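Local atomic coordinates of polyphosphate kinase (PDB entry 2O8R), a protein that probably catalyses the reversible transfer of the terminal phosphate of ATP to a growing chain of inorganic polyphosphate, with magnesium as cofactor. Residues I445-P450 and Q456-L461; T484-D489 and A630-D635; I115-H120 and P190-L195. The protein carries 3 engineered substitutions. All coordinates share one frame; numbering follows the deposited sequence.

Contact 1 of 3, residues I445-P450 and Q456-L461; sequences ILYHTP and QGIALL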
ATOM      1  N   ILE A 445     -24.445 -16.339   7.469  1.00 59.70           N
ATOM      2  CA  ILE A 445     -24.916 -15.702   8.693  1.00 64.08           C
ATOM      3  C   ILE A 445     -25.904 -16.638   9.374  1.00 64.83           C
ATOM      4  O   ILE A 445     -26.906 -17.013   8.771  1.00 73.97           O
ATOM      5  CB  ILE A 445     -25.580 -14.351   8.410  1.00 53.26           C
ATOM      6  CG1 ILE A 445     -24.577 -13.387   7.794  1.00 52.67           C
ATOM      7  CG2 ILE A 445     -26.083 -13.745   9.683  1.00 55.71           C
ATOM      8  CD1 ILE A 445     -25.223 -12.366   6.924  1.00 51.75           C
ATOM      9  N   LEU A 446     -25.616 -17.021  10.621  1.00 50.88           N
ATOM     10  CA  LEU A 446     -26.478 -17.959  11.350  1.00 61.48           C
ATOM     11  C   LEU A 446     -27.240 -17.295  12.506  1.00 69.61           C
ATOM     12  O   LEU A 446     -26.680 -16.520  13.296  1.00 67.21           O
ATOM     13  CB  LEU A 446     -25.683 -19.169  11.856  1.00 43.48           C
ATOM     14  CG  LEU A 446     -25.045 -20.120  10.834  1.00 63.88           C
ATOM     15  CD1 LEU A 446     -24.118 -21.087  11.544  1.00 34.54           C
ATOM     16  CD2 LEU A 446     -26.071 -20.882   9.975  1.00 52.06           C
ATOM     17  N   TYR A 447     -28.527 -17.604  12.586  1.00 59.16           N
ATOM     18  CA  TYR A 447     -29.367 -17.105  13.651  1.00 62.08           C
ATOM     19  C   TYR A 447     -29.298 -18.021  14.858  1.00 68.06           C
ATOM     20  O   TYR A 447     -28.991 -19.208  14.715  1.00 73.50           O
ATOM     21  CB  TYR A 447     -30.805 -17.025  13.174  1.00 54.34           C
ATOM     22  CG  TYR A 447     -31.046 -15.933  12.161  1.00 60.29           C
ATOM     23  CD1 TYR A 447     -30.635 -14.628  12.400  1.00 56.07           C
ATOM     24  CD2 TYR A 447     -31.714 -16.201  10.977  1.00 57.89           C
ATOM     25  CE1 TYR A 447     -30.869 -13.626  11.471  1.00 77.36           C
ATOM     26  CE2 TYR A 447     -31.956 -15.209  10.042  1.00 71.24           C
ATOM     27  CZ  TYR A 447     -31.531 -13.926  10.287  1.00 78.03           C
ATOM     28  OH  TYR A 447     -31.781 -12.953   9.340  1.00 84.27           O
ATOM     29  N   HIS A 448     -29.566 -17.467  16.042  1.00 66.55           N
ATOM     30  CA  HIS A 448     -29.778 -18.278  17.237  1.00 74.06           C
ATOM     31  C   HIS A 448     -31.025 -19.129  17.014  1.00 82.91           C
ATOM     32  O   HIS A 448     -32.073 -18.618  16.609  1.00 89.63           O
ATOM     33  CB  HIS A 448     -29.979 -17.404  18.469  1.00 68.94           C
ATOM     34  CG  HIS A 448     -28.723 -16.777  18.991  1.00 73.82           C
ATOM     35  ND1 HIS A 448     -28.542 -15.411  19.048  1.00 67.04           N
ATOM     36  CD2 HIS A 448     -27.598 -17.327  19.509  1.00 62.83           C
ATOM     37  CE1 HIS A 448     -27.356 -15.146  19.568  1.00 53.74           C
ATOM     38  NE2 HIS A 448     -26.764 -16.292  19.855  1.00 68.92           N
ATOM     39  N   THR A 449     -30.890 -20.430  17.245  1.00 86.94           N
ATOM     40  CA  THR A 449     -31.983 -21.386  17.090  1.00 86.11           C
ATOM     41  C   THR A 449     -31.905 -22.362  18.259  1.00 95.38           C
ATOM     42  O   THR A 449     -30.812 -22.618  18.757  1.00 88.67           O
ATOM     43  CB  THR A 449     -31.856 -22.178  15.771  1.00 91.00           C
ATOM     44  OG1 THR A 449     -30.543 -22.754  15.677  1.00 93.02           O
ATOM     45  CG2 THR A 449     -32.119 -21.277  14.564  1.00 72.16           C
ATOM     46  N   PRO A 450     -33.062 -22.896  18.707  1.00104.45           N
ATOM     47  CA  PRO A 450     -33.227 -23.878  19.789  1.00107.46           C
ATOM     48  C   PRO A 450     -32.022 -24.763  20.192  1.00113.20           C
ATOM     49  O   PRO A 450     -31.239 -24.357  21.059  1.00117.11           O
ATOM     50  CB  PRO A 450     -34.402 -24.717  19.286  1.00101.91           C
ATOM     51  CG  PRO A 450     -35.265 -23.704  18.541  1.00100.23           C
ATOM     52  CD  PRO A 450     -34.380 -22.522  18.160  1.00101.95           C
ATOM     53  N   GLN A 456     -30.821 -21.638  11.023  1.00 74.13           N
ATOM     54  CA  GLN A 456     -31.587 -20.675  10.257  1.00 72.80           C
ATOM     55  C   GLN A 456     -30.655 -19.515   9.949  1.00 62.11           C
ATOM     56  O   GLN A 456     -29.755 -19.207  10.734  1.00 66.26           O
ATOM     57  CB  GLN A 456     -32.785 -20.208  11.083  1.00 75.83           C
ATOM     58  CG  GLN A 456     -34.052 -19.925  10.312  1.00 80.53           C
ATOM     59  CD  GLN A 456     -35.268 -19.882  11.226  1.00110.05           C
ATOM     60  OE1 GLN A 456     -35.594 -20.870  11.890  1.00116.73           O
ATOM     61  NE2 GLN A 456     -35.946 -18.732  11.268  1.00101.74           N
ATOM     62  N   GLY A 457     -30.847 -18.886   8.799  1.00 67.96           N
ATOM     63  CA  GLY A 457     -29.984 -17.771   8.433  1.00 66.98           C
ATOM     64  C   GLY A 457     -29.904 -17.426   6.967  1.00 68.46           C
ATOM     65  O   GLY A 457     -30.858 -17.611   6.214  1.00 84.07           O
ATOM     66  N   ILE A 458     -28.752 -16.896   6.575  1.00 74.84           N
ATOM     67  CA  ILE A 458     -28.536 -16.385   5.226  1.00 67.31           C
ATOM     68  C   ILE A 458     -27.246 -16.954   4.646  1.00 58.10           C
ATOM     69  O   ILE A 458     -26.188 -16.903   5.273  1.00 61.45           O
ATOM     70  CB  ILE A 458     -28.437 -14.840   5.209  1.00 54.40           C
ATOM     71  CG1 ILE A 458     -29.721 -14.197   5.726  1.00 58.66           C
ATOM     72  CG2 ILE A 458     -28.197 -14.355   3.817  1.00 45.51           C
ATOM     73  CD1 ILE A 458     -29.608 -12.693   5.979  1.00 63.82           C
ATOM     74  N   ALA A 459     -27.342 -17.502   3.447  1.00 48.96           N
ATOM     75  CA  ALA A 459     -26.164 -17.930   2.727  1.00 54.31           C
ATOM     76  C   ALA A 459     -25.935 -16.986   1.565  1.00 58.30           C
ATOM     77  O   ALA A 459     -26.873 -16.644   0.842  1.00 71.51           O
ATOM     78  CB  ALA A 459     -26.320 -19.372   2.230  1.00 41.24           C
ATOM     79  N   LEU A 460     -24.688 -16.553   1.405  1.00 53.94           N
ATOM     80  CA  LEU A 460     -24.266 -15.777   0.244  1.00 51.87           C
ATOM     81  C   LEU A 460     -23.310 -16.634  -0.562  1.00 49.43           C
ATOM     82  O   LEU A 460     -22.326 -17.118  -0.009  1.00 61.46           O
ATOM     83  CB  LEU A 460     -23.540 -14.521   0.708  1.00 57.73           C
ATOM     84  CG  LEU A 460     -24.291 -13.224   0.992  1.00 62.03           C
ATOM     85  CD1 LEU A 460     -25.596 -13.462   1.695  1.00 65.96           C
ATOM     86  CD2 LEU A 460     -23.409 -12.304   1.811  1.00 53.97           C
ATOM     87  N   LEU A 461     -23.616 -16.848  -1.844  1.00 53.64           N
ATOM     88  CA  LEU A 461     -22.781 -17.661  -2.762  1.00 45.35           C
ATOM     89  C   LEU A 461     -22.491 -16.923  -4.042  1.00 43.15           C
ATOM     90  O   LEU A 461     -23.346 -16.204  -4.551  1.00 57.73           O
ATOM     91  CB  LEU A 461     -23.443 -18.979  -3.123  1.00 32.54           C
ATOM     92  CG  LEU A 461     -23.593 -19.919  -1.937  1.00 53.75           C
ATOM     93  CD1 LEU A 461     -24.994 -19.774  -1.308  1.00 50.07           C
ATOM     94  CD2 LEU A 461     -23.347 -21.326  -2.418  1.00 49.01           C
TER

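Contact 2 of 3, residues T484-D489 and A630-D635; sequences TDIVHD and ACPVLD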
ATOM      1  N   THR A 484     -33.651 -22.959   3.509  1.00 59.50           N
ATOM      2  CA  THR A 484     -33.197 -23.774   4.631  1.00 50.71           C
ATOM      3  C   THR A 484     -32.299 -24.950   4.198  1.00 53.85           C
ATOM      4  O   THR A 484     -31.449 -25.386   4.960  1.00 59.95           O
ATOM      5  CB  THR A 484     -34.366 -24.236   5.571  1.00 56.26           C
ATOM      6  OG1 THR A 484     -35.011 -25.382   5.017  1.00 84.28           O
ATOM      7  CG2 THR A 484     -35.416 -23.111   5.819  1.00 32.53           C
ATOM      8  N   ASP A 485     -32.461 -25.442   2.973  1.00 55.04           N
ATOM      9  CA  ASP A 485     -31.587 -26.500   2.468  1.00 54.27           C
ATOM     10  C   ASP A 485     -30.189 -26.000   2.122  1.00 72.70           C
ATOM     11  O   ASP A 485     -29.191 -26.655   2.449  1.00 63.80           O
ATOM     12  CB  ASP A 485     -32.203 -27.178   1.257  1.00 61.81           C
ATOM     13  CG  ASP A 485     -33.356 -28.082   1.629  1.00 85.35           C
ATOM     14  OD1 ASP A 485     -33.795 -28.030   2.801  1.00 83.86           O
ATOM     15  OD2 ASP A 485     -33.819 -28.842   0.752  1.00 97.66           O
ATOM     16  N   ILE A 486     -30.127 -24.846   1.457  1.00 73.65           N
ATOM     17  CA  ILE A 486     -28.855 -24.219   1.132  1.00 57.67           C
ATOM     18  C   ILE A 486     -28.168 -23.786   2.413  1.00 57.12           C
ATOM     19  O   ILE A 486     -26.978 -24.052   2.604  1.00 59.98           O
ATOM     20  CB  ILE A 486     -29.010 -22.972   0.233  1.00 56.42           C
ATOM     21  CG1 ILE A 486     -29.986 -23.218  -0.918  1.00 58.52           C
ATOM     22  CG2 ILE A 486     -27.648 -22.540  -0.311  1.00 47.30           C
ATOM     23  CD1 ILE A 486     -29.374 -23.871  -2.114  1.00 50.78           C
ATOM     24  N   VAL A 487     -28.916 -23.127   3.294  1.00 51.21           N
ATOM     25  CA  VAL A 487     -28.307 -22.519   4.480  1.00 53.68           C
ATOM     26  C   VAL A 487     -27.715 -23.619   5.339  1.00 59.42           C
ATOM     27  O   VAL A 487     -26.715 -23.412   6.031  1.00 53.28           O
ATOM     28  CB  VAL A 487     -29.294 -21.636   5.278  1.00 49.92           C
ATOM     29  CG1 VAL A 487     -28.892 -21.534   6.759  1.00 35.44           C
ATOM     30  CG2 VAL A 487     -29.411 -20.247   4.642  1.00 46.92           C
ATOM     31  N   HIS A 488     -28.307 -24.804   5.233  1.00 46.55           N
ATOM     32  CA  HIS A 488     -27.862 -25.936   6.015  1.00 54.74           C
ATOM     33  C   HIS A 488     -26.623 -26.541   5.372  1.00 58.13           C
ATOM     34  O   HIS A 488     -25.700 -26.997   6.055  1.00 53.47           O
ATOM     35  CB  HIS A 488     -28.974 -26.985   6.134  1.00 49.75           C
ATOM     36  CG  HIS A 488     -28.594 -28.153   6.984  1.00 75.67           C
ATOM     37  ND1 HIS A 488     -27.982 -29.278   6.473  1.00 87.23           N
ATOM     38  CD2 HIS A 488     -28.694 -28.351   8.318  1.00 49.21           C
ATOM     39  CE1 HIS A 488     -27.728 -30.121   7.456  1.00 80.67           C
ATOM     40  NE2 HIS A 488     -28.145 -29.580   8.586  1.00 70.69           N
ATOM     41  N   ASP A 489     -26.621 -26.546   4.046  1.00 71.53           N
ATOM     42  CA  ASP A 489     -25.533 -27.123   3.273  1.00 60.32           C
ATOM     43  C   ASP A 489     -24.264 -26.322   3.467  1.00 61.71           C
ATOM     44  O   ASP A 489     -23.190 -26.896   3.672  1.00 59.12           O
ATOM     45  CB  ASP A 489     -25.915 -27.162   1.801  1.00 60.36           C
ATOM     46  CG  ASP A 489     -26.771 -28.364   1.457  1.00 61.82           C
ATOM     47  OD1 ASP A 489     -26.897 -29.254   2.321  1.00 63.18           O
ATOM     48  OD2 ASP A 489     -27.300 -28.430   0.319  1.00 59.16           O
ATOM     49  N   ALA A 630     -20.927 -25.186  -6.272  1.00 54.94           N
ATOM     50  CA  ALA A 630     -21.918 -24.808  -7.261  1.00 60.32           C
ATOM     51  C   ALA A 630     -23.282 -24.860  -6.595  1.00 65.35           C
ATOM     52  O   ALA A 630     -23.550 -25.723  -5.752  1.00 68.75           O
ATOM     53  CB  ALA A 630     -21.865 -25.720  -8.470  1.00 56.62           C
ATOM     54  N   CYS A 631     -24.139 -23.923  -6.975  1.00 66.12           N
ATOM     55  CA  CYS A 631     -25.433 -23.781  -6.342  1.00 46.93           C
ATOM     56  C   CYS A 631     -26.562 -23.647  -7.359  1.00 61.82           C
ATOM     57  O   CYS A 631     -26.448 -22.873  -8.313  1.00 57.45           O
ATOM     58  CB  CYS A 631     -25.416 -22.561  -5.457  1.00 52.19           C
ATOM     59  SG  CYS A 631     -26.714 -22.558  -4.269  1.00 63.95           S
ATOM     60  N   PRO A 632     -27.646 -24.429  -7.170  1.00 57.02           N
ATOM     61  CA  PRO A 632     -28.890 -24.297  -7.912  1.00 53.35           C
ATOM     62  C   PRO A 632     -29.571 -22.982  -7.614  1.00 62.30           C
ATOM     63  O   PRO A 632     -29.614 -22.549  -6.459  1.00 62.82           O
ATOM     64  CB  PRO A 632     -29.755 -25.426  -7.350  1.00 50.35           C
ATOM     65  CG  PRO A 632     -29.193 -25.707  -6.034  1.00 46.63           C
ATOM     66  CD  PRO A 632     -27.719 -25.550  -6.224  1.00 42.87           C
ATOM     67  N   VAL A 633     -30.085 -22.353  -8.660  1.00 44.64           N
ATOM     68  CA  VAL A 633     -30.906 -21.183  -8.520  1.00 49.24           C
ATOM     69  C   VAL A 633     -32.337 -21.714  -8.467  1.00 62.19           C
ATOM     70  O   VAL A 633     -32.883 -22.127  -9.485  1.00 68.95           O
ATOM     71  CB  VAL A 633     -30.700 -20.273  -9.721  1.00 46.54           C
ATOM     72  CG1 VAL A 633     -31.519 -18.994  -9.597  1.00 50.73           C
ATOM     73  CG2 VAL A 633     -29.232 -19.959  -9.870  1.00 63.00           C
ATOM     74  N   LEU A 634     -32.931 -21.741  -7.277  1.00 58.62           N
ATOM     75  CA  LEU A 634     -34.262 -22.350  -7.094  1.00 61.14           C
ATOM     76  C   LEU A 634     -35.448 -21.482  -7.510  1.00 63.02           C
ATOM     77  O   LEU A 634     -36.427 -21.979  -8.069  1.00 72.31           O
ATOM     78  CB  LEU A 634     -34.450 -22.814  -5.653  1.00 37.37           C
ATOM     79  CG  LEU A 634     -33.391 -23.847  -5.272  1.00 39.25           C
ATOM     80  CD1 LEU A 634     -33.616 -24.317  -3.874  1.00 36.54           C
ATOM     81  CD2 LEU A 634     -33.375 -25.028  -6.248  1.00 33.18           C
ATOM     82  N   ASP A 635     -35.355 -20.189  -7.236  1.00 63.56           N
ATOM     83  CA  ASP A 635     -36.402 -19.254  -7.602  1.00 58.33           C
ATOM     84  C   ASP A 635     -36.527 -19.099  -9.117  1.00 59.97           C
ATOM     85  O   ASP A 635     -35.566 -18.733  -9.799  1.00 59.28           O
ATOM     86  CB  ASP A 635     -36.142 -17.906  -6.948  1.00 60.26           C
ATOM     87  CG  ASP A 635     -37.277 -16.942  -7.145  1.00 64.58           C
ATOM     88  OD1 ASP A 635     -37.571 -16.594  -8.311  1.00 69.09           O
ATOM     89  OD2 ASP A 635     -37.863 -16.519  -6.126  1.00 87.86           O
TER

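Contact 3 of 3, residues I115-H120 and P190-L195; sequences IRLRTH and PRFVEL. With SO4 (sulfate ion), chain J; SO4 (sulfate ion), chain H.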
ATOM      1  N   ILE A 115      -2.804  14.723 -27.433  1.00 58.19           N
ATOM      2  CA  ILE A 115      -1.804  14.057 -26.595  1.00 47.80           C
ATOM      3  C   ILE A 115      -0.590  13.713 -27.446  1.00 47.28           C
ATOM      4  O   ILE A 115      -0.708  13.021 -28.454  1.00 44.71           O
ATOM      5  CB  ILE A 115      -2.337  12.739 -25.971  1.00 35.95           C
ATOM      6  CG1 ILE A 115      -3.842  12.828 -25.678  1.00 57.45           C
ATOM      7  CG2 ILE A 115      -1.516  12.328 -24.737  1.00 40.24           C
ATOM      8  CD1 ILE A 115      -4.215  13.268 -24.290  1.00 34.24           C
ATOM      9  N   ARG A 116       0.581  14.206 -27.053  1.00 54.88           N
ATOM     10  CA  ARG A 116       1.799  13.836 -27.754  1.00 32.52           C
ATOM     11  C   ARG A 116       2.689  13.037 -26.830  1.00 46.87           C
ATOM     12  O   ARG A 116       3.281  13.562 -25.880  1.00 50.85           O
ATOM     13  CB  ARG A 116       2.511  15.051 -28.343  1.00 44.67           C
ATOM     14  CG  ARG A 116       3.389  14.705 -29.540  1.00 63.44           C
ATOM     15  CD  ARG A 116       3.137  15.650 -30.715  1.00 78.59           C
ATOM     16  NE  ARG A 116       4.236  16.577 -30.949  1.00 81.51           N
ATOM     17  CZ  ARG A 116       5.276  16.318 -31.737  1.00106.05           C
ATOM     18  NH1 ARG A 116       5.364  15.154 -32.371  1.00114.63           N
ATOM     19  NH2 ARG A 116       6.235  17.221 -31.892  1.00103.64           N
ATOM     20  N   LEU A 117       2.723  11.735 -27.079  1.00 44.37           N
ATOM     21  CA  LEU A 117       3.615  10.869 -26.358  1.00 42.41           C
ATOM     22  C   LEU A 117       4.833  10.828 -27.228  1.00 39.93           C
ATOM     23  O   LEU A 117       4.814  10.238 -28.306  1.00 48.87           O
ATOM     24  CB  LEU A 117       3.019   9.472 -26.183  1.00 26.82           C
ATOM     25  CG  LEU A 117       3.947   8.464 -25.479  1.00 60.69           C
ATOM     26  CD1 LEU A 117       4.544   9.042 -24.199  1.00 55.73           C
ATOM     27  CD2 LEU A 117       3.225   7.168 -25.175  1.00 51.60           C
ATOM     28  N   ARG A 118       5.888  11.484 -26.781  1.00 45.87           N
ATOM     29  CA  ARG A 118       7.048  11.639 -27.630  1.00 40.33           C
ATOM     30  C   ARG A 118       7.844  10.366 -27.712  1.00 46.02           C
ATOM     31  O   ARG A 118       8.075   9.672 -26.717  1.00 48.79           O
ATOM     32  CB  ARG A 118       7.912  12.834 -27.214  1.00 50.27           C
ATOM     33  CG  ARG A 118       7.482  14.129 -27.901  1.00 55.20           C
ATOM     34  CD  ARG A 118       8.651  15.085 -28.094  1.00 61.50           C
ATOM     35  NE  ARG A 118       8.651  16.121 -27.072  1.00 69.19           N
ATOM     36  CZ  ARG A 118       8.153  17.337 -27.252  1.00 76.80           C
ATOM     37  NH1 ARG A 118       7.627  17.678 -28.418  1.00 91.28           N
ATOM     38  NH2 ARG A 118       8.181  18.213 -26.267  1.00 80.63           N
ATOM     39  N   THR A 119       8.251  10.057 -28.928  1.00 57.84           N
ATOM     40  CA  THR A 119       8.953   8.830 -29.197  1.00 53.75           C
ATOM     41  C   THR A 119      10.399   9.163 -29.594  1.00 66.28           C
ATOM     42  O   THR A 119      11.269   8.290 -29.617  1.00 70.35           O
ATOM     43  CB  THR A 119       8.184   8.043 -30.259  1.00 57.27           C
ATOM     44  OG1 THR A 119       8.159   6.656 -29.914  1.00 78.44           O
ATOM     45  CG2 THR A 119       8.768   8.255 -31.639  1.00 46.15           C
ATOM     46  N   HIS A 120      10.637  10.449 -29.873  1.00 73.38           N
ATOM     47  CA  HIS A 120      11.977  11.008 -30.081  1.00 73.72           C
ATOM     48  C   HIS A 120      12.220  12.172 -29.118  1.00 68.37           C
ATOM     49  O   HIS A 120      11.315  12.547 -28.353  1.00 72.67           O
ATOM     50  CB  HIS A 120      12.141  11.477 -31.524  1.00 74.21           C
ATOM     51  CG  HIS A 120      11.766  10.440 -32.540  1.00 96.56           C
ATOM     52  ND1 HIS A 120      10.806  10.655 -33.505  1.00 96.68           N
ATOM     53  CD2 HIS A 120      12.216   9.178 -32.732  1.00 97.20           C
ATOM     54  CE1 HIS A 120      10.687   9.575 -34.256  1.00 88.41           C
ATOM     55  NE2 HIS A 120      11.529   8.662 -33.806  1.00103.70           N
ATOM     56  N   PRO A 190       7.869   8.571 -12.340  1.00 43.27           N
ATOM     57  CA  PRO A 190       6.907   7.941 -13.223  1.00 47.32           C
ATOM     58  C   PRO A 190       7.549   7.503 -14.541  1.00 54.10           C
ATOM     59  O   PRO A 190       8.562   8.077 -14.968  1.00 46.24           O
ATOM     60  CB  PRO A 190       5.901   9.057 -13.482  1.00 40.37           C
ATOM     61  CG  PRO A 190       6.684  10.290 -13.377  1.00 44.47           C
ATOM     62  CD  PRO A 190       7.732  10.037 -12.335  1.00 49.48           C
ATOM     63  N   ARG A 191       6.954   6.490 -15.172  1.00 56.71           N
ATOM     64  CA  ARG A 191       7.412   6.003 -16.469  1.00 49.29           C
ATOM     65  C   ARG A 191       7.237   7.112 -17.484  1.00 61.23           C
ATOM     66  O   ARG A 191       8.095   7.314 -18.349  1.00 60.77           O
ATOM     67  CB  ARG A 191       6.596   4.783 -16.898  1.00 43.55           C
ATOM     68  CG  ARG A 191       7.053   4.134 -18.190  1.00 47.51           C
ATOM     69  CD  ARG A 191       8.488   3.609 -18.105  1.00 54.65           C
ATOM     70  NE  ARG A 191       8.984   3.179 -19.415  1.00 42.07           N
ATOM     71  CZ  ARG A 191       8.782   1.974 -19.943  1.00 54.21           C
ATOM     72  NH1 ARG A 191       8.093   1.042 -19.294  1.00 64.27           N
ATOM     73  NH2 ARG A 191       9.283   1.687 -21.128  1.00 38.97           N
ATOM     74  N   PHE A 192       6.123   7.836 -17.351  1.00 62.03           N
ATOM     75  CA  PHE A 192       5.792   8.936 -18.245  1.00 49.54           C
ATOM     76  C   PHE A 192       5.909  10.277 -17.542  1.00 53.71           C
ATOM     77  O   PHE A 192       5.340  10.474 -16.471  1.00 65.34           O
ATOM     78  CB  PHE A 192       4.409   8.726 -18.840  1.00 49.10           C
ATOM     79  CG  PHE A 192       4.269   7.413 -19.539  1.00 47.18           C
ATOM     80  CD1 PHE A 192       4.896   7.199 -20.761  1.00 37.38           C
ATOM     81  CD2 PHE A 192       3.553   6.377 -18.956  1.00 42.88           C
ATOM     82  CE1 PHE A 192       4.791   5.981 -21.407  1.00 42.30           C
ATOM     83  CE2 PHE A 192       3.444   5.159 -19.593  1.00 54.41           C
ATOM     84  CZ  PHE A 192       4.067   4.959 -20.820  1.00 51.51           C
ATOM     85  N   VAL A 193       6.684  11.175 -18.149  1.00 50.08           N
ATOM     86  CA  VAL A 193       7.014  12.466 -17.563  1.00 46.79           C
ATOM     87  C   VAL A 193       6.341  13.543 -18.407  1.00 59.47           C
ATOM     88  O   VAL A 193       6.612  13.648 -19.610  1.00 55.76           O
ATOM     89  CB  VAL A 193       8.558  12.675 -17.517  1.00 51.56           C
ATOM     90  CG1 VAL A 193       8.942  14.008 -16.858  1.00 40.71           C
ATOM     91  CG2 VAL A 193       9.203  11.545 -16.765  1.00 45.63           C
ATOM     92  N   GLU A 194       5.434  14.303 -17.785  1.00 57.34           N
ATOM     93  CA  GLU A 194       4.737  15.403 -18.451  1.00 48.80           C
ATOM     94  C   GLU A 194       5.671  16.598 -18.598  1.00 50.63           C
ATOM     95  O   GLU A 194       6.461  16.885 -17.699  1.00 51.22           O
ATOM     96  CB  GLU A 194       3.500  15.812 -17.659  1.00 50.92           C
ATOM     97  CG  GLU A 194       2.508  16.719 -18.424  1.00 56.07           C
ATOM     98  CD  GLU A 194       1.441  17.360 -17.518  1.00 70.78           C
ATOM     99  OE1 GLU A 194       1.604  17.371 -16.273  1.00 84.65           O
ATOM    100  OE2 GLU A 194       0.439  17.869 -18.062  1.00 83.78           O
ATOM    101  N   LEU A 195       5.593  17.272 -19.742  1.00 51.29           N
ATOM    102  CA  LEU A 195       6.400  18.459 -20.008  1.00 47.61           C
ATOM    103  C   LEU A 195       5.511  19.682 -19.898  1.00 56.28           C
ATOM    104  O   LEU A 195       4.354  19.633 -20.314  1.00 60.55           O
ATOM    105  CB  LEU A 195       7.011  18.384 -21.406  1.00 54.13           C
ATOM    106  CG  LEU A 195       7.911  17.183 -21.720  1.00 45.77           C
ATOM    107  CD1 LEU A 195       8.754  17.467 -22.938  1.00 46.70           C
ATOM    108  CD2 LEU A 195       8.810  16.878 -20.566  1.00 61.39           C
TER
HETATM  109  S   SO4 J 711       8.070  12.178 -31.515  1.00135.71           S
HETATM  110  O1  SO4 J 711       7.361  13.351 -32.020  1.00132.51           O
HETATM  111  O2  SO4 J 711       8.711  11.495 -32.630  1.00134.58           O
HETATM  112  O3  SO4 J 711       9.076  12.608 -30.548  1.00131.63           O
HETATM  113  O4  SO4 J 711       7.122  11.261 -30.894  1.00132.06           O
HETATM  114  S   SO4 H 709       9.122  18.598 -31.094  1.00 77.78           S
HETATM  115  O1  SO4 H 709       7.913  19.394 -31.308  1.00 99.78           O
HETATM  116  O2  SO4 H 709       9.811  18.409 -32.367  1.00 83.58           O
HETATM  117  O3  SO4 H 709       9.998  19.282 -30.138  1.00 66.82           O
HETATM  118  O4  SO4 H 709       8.763  17.285 -30.571  1.00 96.27           O

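Contact 1 of 3, residues I445-P450 and Q456-L461
Ile445 and Ile458 face each other as an antiparallel hydrogen-bonded pair, and both of their backbone bonds are nearly straight: Ile445 N to Ile458 O is 2.9 Å with 174° at the hydrogen, and Ile458 N returns to Ile445 O at 2.9 Å. Their side chains share one face of the sheet, CB of Ile445 being 4.3 Å from CB of Ile458, and helices 336-342 and 355-365 cover that face through Met337 and Leu360. Gly457, paired with Leu446 as a non-hydrogen-bonded pair, brings its CA to 3.2 Å from Ile445 O in a CA-H...O contact. These pairs belong to the beta hairpin of strands 442-447 and 457-462, within the first C-terminal, phospholipase D-like domain of the PPK1 family. Toward the loop the contact opens to solvent: Tyr447 and Thr449 are partly exposed and Gln456 is exposed. A third, straight backbone bond (175° at the hydrogen) runs from Tyr447 N to Gln456 O at 2.7 Å. With CG beside the backbone N (chi1 -71°), the Tyr447 ring lies obliquely against Gly457, CD2 being 3.5 Å from its CA. Beyond it, Thr449 CG2 meets Gln456 CB at 3.7 Å, while the Gln456 side chain continues extended past CG.

Contact 2 of 3, residues T484-D489 and A630-D635
Ile486 on helix 484-497 meets Cys631 and Pro632 on strand 629-632, a helix-to-sheet contact that joins the two C-terminal domains of the PPK1 fold, both of phospholipase D-like type. The apolar interaction is narrow: 126 Å² are buried in all, and the nearest CA atoms, those of Ile486 and Cys631, are 8.2 Å apart, so side chains alone span the gap. Ile486 supplies two of its branches to one sulfur. Its CD1 is 3.7 Å from Cys631 SG, and its CG2 is 4.1 Å from the same SG. With CG2 anti to the backbone N of Ile486 and CD1 turned by a chi2 of -84°, both branches come to the sulfur. Leu461, from strand 457-462, touches both Ile486 and Cys631, which extends the small apolar cluster into the sheet of the first of these domains.

Polar interactions run within each partner or to its surroundings; no hydrogen bond crosses between the segments. At the start of helix 484-497, Asn483 OD1 accepts a bond from Ile486 N. Farther along, the Asp489 carboxylate receives backbone N-H groups of Ser507, Arg508 and Leu509. In segment 630-635, Asp635 is the N-cap of helix 636-651, its OD1 accepting from Leu638 N.

The longer apolar touch is from Ile486 CD1 to Pro632 CG, at 4.3 Å.

Contact 3 of 3, residues I115-H120 and P190-L195
Leu117 and Phe192 meet between the outermost strands of a three-stranded mixed sheet, 115-118 and 192-195, which strand 204-208 separates; the CA atoms of this closest pair are 8.6 Å apart, so the two segments touch through side chains. One apolar touch carries this part: Leu117 CD1 comes obliquely to the Phe192 ring, 3.9 Å from CD1. Phe192 also packs edge-to-face on Phe208 of the middle strand, and Leu117 on Phe102 and Leu107 of helix 83-112.

The second touch is mixed in character. Leu195 CD1 lies at the edge of the Arg118 guanidinium, near its plane and 3.5 Å from NH2, the two side chains crossing at about a right angle.

Ionic and polar contacts gather on segment 115-120 around two sulfate ions, probably from the crystallisation liquor. Thr119 N donates to O4 of the chain J sulfate at 2.6 Å. The next backbone N-H, that of His120, bonds O3 of this ion. Arg116 and Arg118 both approach the chain H sulfate from one side, Arg118 through NH1 to O4. The Arg116 chain, bent at chi2 and chi3, carries NH2 to a weak bond with O1 of the chain H sulfate at 2.8 Å, this oxygen sitting at the guanidinium edge and in its plane.

Overall arrangement
Contacts 1 and 2 are neighbours, their centres 13 Å apart, and they touch: Val487 packs on the hairpin at Gly457 and Ala459, and Leu461 on Cys631. Helix 484-497 thus lies on the sheet of contact 1 and also reaches the sheet of the second C-terminal domain. Contact 3 stands across the chain's centre, about 37 Å from contact 1 and 41 Å from contact 2 between nearest atoms, and joins the N-terminal and middle domains of the PPK1 family. The chemistry follows: contact 1 is a backbone-bonded ladder with a solvent edge, whereas contacts 2 and 3 are small buried side-chain touches without direct hydrogen bonds, contact 3 flanked by bound anions.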